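Local coordinates for uncharacterized protein (Bacteroides ovatus, PDB 3NQK) that is of unknown function but probably joins an E-set-like, beta-rich N-terminal domain to a BT_3044-like C-terminal domain, at residues Thr51-Val63 / Tyr93-Ser105. Sequence-based numbering, arbitrary orientation.
With EDO (1,2-ethanediol), chain C.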
loop_
_atom_site.group_PDB
_atom_site.type_symbol
_atom_site.label_atom_id
_atom_site.label_comp_id
_atom_site.label_asym_id
_atom_site.label_seq_id
_atom_site.Cartn_x
_atom_site.Cartn_y
_atom_site.Cartn_z
ATOM N N THR A 51 -9.602 8.480 -25.463
ATOM C CA THR A 51 -9.107 7.398 -26.314
ATOM C C THR A 51 -7.997 6.608 -25.635
ATOM O O THR A 51 -7.416 7.041 -24.637
ATOM C CB THR A 51 -8.526 7.949 -27.638
ATOM O OG1 THR A 51 -9.327 9.034 -28.103
ATOM C CG2 THR A 51 -8.456 6.836 -28.728
ATOM N N VAL A 52 -7.708 5.448 -26.199
ATOM C CA VAL A 52 -6.573 4.660 -25.809
ATOM C C VAL A 52 -5.299 5.301 -26.377
ATOM O O VAL A 52 -5.244 5.660 -27.568
ATOM C CB VAL A 52 -6.682 3.225 -26.369
ATOM C CG1 VAL A 52 -5.500 2.395 -25.937
ATOM C CG2 VAL A 52 -8.010 2.569 -25.932
ATOM N N ASN A 53 -4.290 5.471 -25.525
ATOM C CA ASN A 53 -2.988 5.979 -25.966
ATOM C C ASN A 53 -2.449 5.115 -27.102
ATOM O O ASN A 53 -2.145 3.940 -26.902
ATOM C CB ASN A 53 -1.996 5.981 -24.800
ATOM C CG ASN A 53 -0.588 6.354 -25.228
ATOM O OD1 ASN A 53 -0.397 7.202 -26.090
ATOM N ND2 ASN A 53 0.406 5.731 -24.605
ATOM N N SER A 54 -2.325 5.700 -28.288
ATOM C CA SER A 54 -1.897 4.948 -29.457
ATOM C C SER A 54 -0.472 5.294 -29.902
ATOM O O SER A 54 -0.038 4.873 -30.966
ATOM C CB SER A 54 -2.878 5.181 -30.608
ATOM O OG SER A 54 -3.007 6.564 -30.879
ATOM N N GLN A 55 0.254 6.036 -29.072
ATOM C CA GLN A 55 1.631 6.452 -29.403
ATOM C C GLN A 55 2.639 5.900 -28.405
ATOM O O GLN A 55 2.404 5.935 -27.201
ATOM C CB GLN A 55 1.750 7.999 -29.400
ATOM C CG GLN A 55 0.842 8.747 -30.409
ATOM C CD GLN A 55 1.164 10.281 -30.495
ATOM O OE1 GLN A 55 2.336 10.687 -30.586
ATOM N NE2 GLN A 55 0.119 11.107 -30.498
ATOM N N ASP A 56 3.753 5.365 -28.904
ATOM C CA ASP A 56 4.900 5.124 -28.046
ATOM C C ASP A 56 5.387 6.514 -27.688
ATOM O O ASP A 56 5.526 7.362 -28.560
ATOM C CB ASP A 56 6.008 4.330 -28.759
ATOM C CG ASP A 56 5.725 2.805 -28.806
ATOM O OD1 ASP A 56 4.892 2.356 -29.644
ATOM O OD2 ASP A 56 6.397 2.058 -28.057
ATOM N N ARG A 57 5.540 6.782 -26.401
ATOM C CA ARG A 57 5.908 8.111 -25.952
ATOM C C ARG A 57 7.141 8.063 -25.095
ATOM O O ARG A 57 7.214 7.297 -24.132
ATOM C CB ARG A 57 4.755 8.758 -25.170
ATOM C CG ARG A 57 3.395 8.597 -25.843
ATOM C CD ARG A 57 2.247 9.058 -24.969
ATOM N NE ARG A 57 1.965 10.476 -25.146
ATOM C CZ ARG A 57 0.864 10.971 -25.721
ATOM N NH1 ARG A 57 -0.106 10.165 -26.144
ATOM N NH2 ARG A 57 0.710 12.289 -25.821
ATOM N N ASP A 58 8.153 8.814 -25.514
ATOM C CA ASP A 58 9.324 9.039 -24.712
ATOM C C ASP A 58 9.136 10.380 -24.046
ATOM O O ASP A 58 9.191 11.411 -24.702
ATOM C CB ASP A 58 10.593 9.024 -25.581
ATOM C CG ASP A 58 11.004 7.611 -25.990
ATOM O OD1 ASP A 58 11.172 6.744 -25.088
ATOM O OD2 ASP A 58 11.169 7.369 -27.207
ATOM N N ILE A 59 8.840 10.357 -22.748
ATOM C CA ILE A 59 8.535 11.570 -22.000
ATOM C C ILE A 59 9.777 12.101 -21.344
ATOM O O ILE A 59 10.550 11.345 -20.773
ATOM C CB ILE A 59 7.453 11.292 -20.932
ATOM C CG1 ILE A 59 6.137 10.892 -21.617
ATOM C CG2 ILE A 59 7.232 12.528 -20.034
ATOM C CD1 ILE A 59 5.176 10.127 -20.730
ATOM N N HIS A 60 9.988 13.403 -21.434
ATOM C CA HIS A 60 11.181 14.016 -20.842
ATOM C C HIS A 60 10.810 14.852 -19.636
ATOM O O HIS A 60 9.883 15.666 -19.694
ATOM C CB HIS A 60 11.910 14.877 -21.872
ATOM C CG HIS A 60 12.477 14.095 -23.022
ATOM N ND1 HIS A 60 13.829 13.860 -23.168
ATOM C CD2 HIS A 60 11.875 13.503 -24.080
ATOM C CE1 HIS A 60 14.033 13.155 -24.269
ATOM N NE2 HIS A 60 12.864 12.925 -24.840
ATOM N N ILE A 61 11.536 14.636 -18.530
ATOM C CA ILE A 61 11.306 15.357 -17.288
ATOM C C ILE A 61 12.537 16.185 -16.949
ATOM O O ILE A 61 13.663 15.721 -17.102
ATOM C CB ILE A 61 11.076 14.398 -16.114
ATOM C CG1 ILE A 61 10.173 13.220 -16.521
ATOM C CG2 ILE A 61 10.503 15.142 -14.940
ATOM C CD1 ILE A 61 8.769 13.591 -16.705
ATOM N N ALA A 62 12.324 17.391 -16.447
ATOM C CA ALA A 62 13.439 18.260 -16.058
ATOM C C ALA A 62 13.105 19.040 -14.805
ATOM O O ALA A 62 11.930 19.350 -14.540
ATOM C CB ALA A 62 13.801 19.220 -17.200
ATOM N N VAL A 63 14.135 19.316 -14.007
ATOM C CA VAL A 63 13.986 20.151 -12.845
ATOM C C VAL A 63 13.676 21.574 -13.340
ATOM O O VAL A 63 14.225 22.009 -14.340
ATOM C CB VAL A 63 15.269 20.142 -12.003
ATOM C CG1 VAL A 63 15.144 21.080 -10.806
ATOM C CG2 VAL A 63 15.587 18.716 -11.550
ATOM N N TYR A 93 19.237 13.956 -4.818
ATOM C CA TYR A 93 18.251 13.196 -5.621
ATOM C C TYR A 93 18.757 12.825 -7.024
ATOM O O TYR A 93 19.602 13.494 -7.579
ATOM C CB TYR A 93 16.972 14.010 -5.771
ATOM C CG TYR A 93 17.131 15.186 -6.700
ATOM C CD1 TYR A 93 17.043 15.025 -8.082
ATOM C CD2 TYR A 93 17.435 16.439 -6.209
ATOM C CE1 TYR A 93 17.228 16.088 -8.933
ATOM C CE2 TYR A 93 17.614 17.513 -7.056
ATOM C CZ TYR A 93 17.501 17.337 -8.411
ATOM O OH TYR A 93 17.703 18.398 -9.247
ATOM N N GLU A 94 18.168 11.776 -7.597
ATOM C CA GLU A 94 18.424 11.373 -9.000
ATOM C C GLU A 94 17.145 10.802 -9.577
ATOM O O GLU A 94 16.399 10.158 -8.880
ATOM C CB GLU A 94 19.529 10.286 -9.085
ATOM C CG GLU A 94 20.977 10.760 -8.706
ATOM C CD GLU A 94 21.665 11.595 -9.827
ATOM O OE1 GLU A 94 20.986 11.961 -10.818
ATOM O OE2 GLU A 94 22.880 11.875 -9.701
ATOM N N PHE A 95 16.880 11.071 -10.847
ATOM C CA PHE A 95 15.786 10.397 -11.549
ATOM C C PHE A 95 16.068 10.381 -13.038
ATOM O O PHE A 95 16.761 11.244 -13.543
ATOM C CB PHE A 95 14.436 11.068 -11.260
ATOM C CG PHE A 95 14.343 12.458 -11.748
ATOM C CD1 PHE A 95 14.048 12.721 -13.061
ATOM C CD2 PHE A 95 14.536 13.514 -10.892
ATOM C CE1 PHE A 95 13.996 14.021 -13.523
ATOM C CE2 PHE A 95 14.463 14.823 -11.351
ATOM C CZ PHE A 95 14.217 15.069 -12.658
ATOM N N PRO A 96 15.538 9.389 -13.747
ATOM C CA PRO A 96 15.821 9.318 -15.173
ATOM C C PRO A 96 15.166 10.460 -15.950
ATOM O O PRO A 96 14.020 10.822 -15.683
ATOM C CB PRO A 96 15.241 7.946 -15.593
ATOM C CG PRO A 96 14.357 7.530 -14.494
ATOM C CD PRO A 96 14.856 8.186 -13.251
ATOM N N GLU A 97 15.917 11.034 -16.882
ATOM C CA GLU A 97 15.453 12.161 -17.671
ATOM C C GLU A 97 14.296 11.738 -18.591
ATOM O O GLU A 97 13.422 12.547 -18.910
ATOM C CB GLU A 97 16.622 12.727 -18.489
ATOM C CG GLU A 97 16.371 14.109 -19.121
ATOM C CD GLU A 97 15.795 14.032 -20.525
ATOM O OE1 GLU A 97 15.895 12.954 -21.156
ATOM O OE2 GLU A 97 15.266 15.063 -21.005
ATOM N N THR A 98 14.276 10.453 -18.961
ATOM C CA THR A 98 13.274 9.920 -19.880
ATOM C C THR A 98 12.477 8.739 -19.285
ATOM O O THR A 98 13.037 7.844 -18.630
ATOM C CB THR A 98 13.937 9.466 -21.213
ATOM O OG1 THR A 98 14.124 10.604 -22.064
ATOM C CG2 THR A 98 13.071 8.436 -21.943
ATOM N N VAL A 99 11.166 8.754 -19.521
ATOM C CA VAL A 99 10.296 7.659 -19.139
ATOM C C VAL A 99 9.559 7.188 -20.365
ATOM O O VAL A 99 9.042 7.997 -21.133
ATOM C CB VAL A 99 9.282 8.090 -18.103
ATOM C CG1 VAL A 99 8.371 6.957 -17.785
ATOM C CG2 VAL A 99 9.998 8.598 -16.821
ATOM N N HIS A 100 9.508 5.881 -20.564
ATOM C CA HIS A 100 8.875 5.342 -21.739
ATOM C C HIS A 100 7.489 4.769 -21.431
ATOM O O HIS A 100 7.339 3.904 -20.562
ATOM C CB HIS A 100 9.759 4.268 -22.379
ATOM C CG HIS A 100 9.208 3.725 -23.656
ATOM N ND1 HIS A 100 9.187 4.454 -24.827
ATOM C CD2 HIS A 100 8.625 2.535 -23.943
ATOM C CE1 HIS A 100 8.623 3.733 -25.781
ATOM N NE2 HIS A 100 8.270 2.566 -25.271
ATOM N N ILE A 101 6.483 5.260 -22.149
ATOM C CA ILE A 101 5.146 4.713 -22.070
ATOM C C ILE A 101 4.759 4.157 -23.429
ATOM O O ILE A 101 4.500 4.912 -24.363
ATOM C CB ILE A 101 4.114 5.765 -21.651
ATOM C CG1 ILE A 101 4.398 6.248 -20.242
ATOM C CG2 ILE A 101 2.695 5.180 -21.720
ATOM C CD1 ILE A 101 3.403 7.273 -19.738
ATOM N N PRO A 102 4.731 2.836 -23.550
ATOM C CA PRO A 102 4.397 2.237 -24.839
ATOM C C PRO A 102 2.960 2.481 -25.229
ATOM O O PRO A 102 2.134 2.786 -24.382
ATOM C CB PRO A 102 4.643 0.728 -24.612
ATOM C CG PRO A 102 4.638 0.547 -23.130
ATOM C CD PRO A 102 5.131 1.828 -22.548
ATOM N N ALA A 103 2.683 2.404 -26.518
ATOM C CA ALA A 103 1.325 2.460 -26.995
ATOM C C ALA A 103 0.553 1.384 -26.272
ATOM O O ALA A 103 1.111 0.348 -25.925
ATOM C CB ALA A 103 1.279 2.230 -28.506
ATOM N N GLY A 104 -0.710 1.649 -25.982
ATOM C CA GLY A 104 -1.554 0.677 -25.255
ATOM C C GLY A 104 -1.459 0.765 -23.735
ATOM O O GLY A 104 -2.240 0.153 -23.034
ATOM N N SER A 105 -0.471 1.481 -23.232
ATOM C CA SER A 105 -0.356 1.704 -21.801
ATOM C C SER A 105 -0.581 3.181 -21.518
ATOM O O SER A 105 -0.521 3.998 -22.425
ATOM C CB SER A 105 1.017 1.273 -21.300
ATOM O OG SER A 105 1.238 -0.095 -21.557
HETATM C C1 EDO C . 18.265 14.146 -12.665
HETATM O O1 EDO C . 18.844 13.022 -11.973
HETATM C C2 EDO C . 18.417 13.964 -14.181
HETATM O O2 EDO C . 17.186 14.294 -14.850
#
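Strands 57-63 and 98-101 run antiparallel, their axes approaching to 4.6 Å with 153° between their directions, with Arg57–Ile101 and Ile59–Val99 as hydrogen-bonded pairs and Asp58–His100 and His60–Thr98 as non-hydrogen-bonded ones. This ladder is an edge of a sheet in the DUF4973 domain, consistent with its E-set, immunoglobulin-like relatives; strand 125-133 pairs with the other side of 57-63. Ile59, Ile61, Val99 and Ile101 turn to the interior, against Ile45 and Val47 of strand 38-48, and Ile59 CD1 meets Ile101 CD1 at 3.5 Å. The opposite face is polar. His100 ND1 donates to Asp58 OD1 (3.0 Å) from above the carboxylate plane, while its NE2 makes a weak hydrogen bond to Asp56 OD2. Beyond the strands, a type II turn, Pro102 to Ser105, is clasped by Asn53: its O accepts from Gly104 N, and with CG anti to the backbone N (chi1 174°) its ND2 reaches Ser105 O at 2.9 Å, in the amide plane. Asn53 OD1 receives Gln55 N, closing an Asx turn, and Arg57 NH1 from opposite faces. With an alanine here, Ser105 O is likely to lose its side-chain donor, Arg57 NH1 one acceptor and the Asx turn its closing oxygen. Toward the other end, Ile61 CB packs on Phe95 CE1, and Glu97, bent at chi2 (-91°), accepts a hydrogen bond from His60 ND1 on OE2 (2.9 Å), in the imidazole plane and on the carboxylate's syn side.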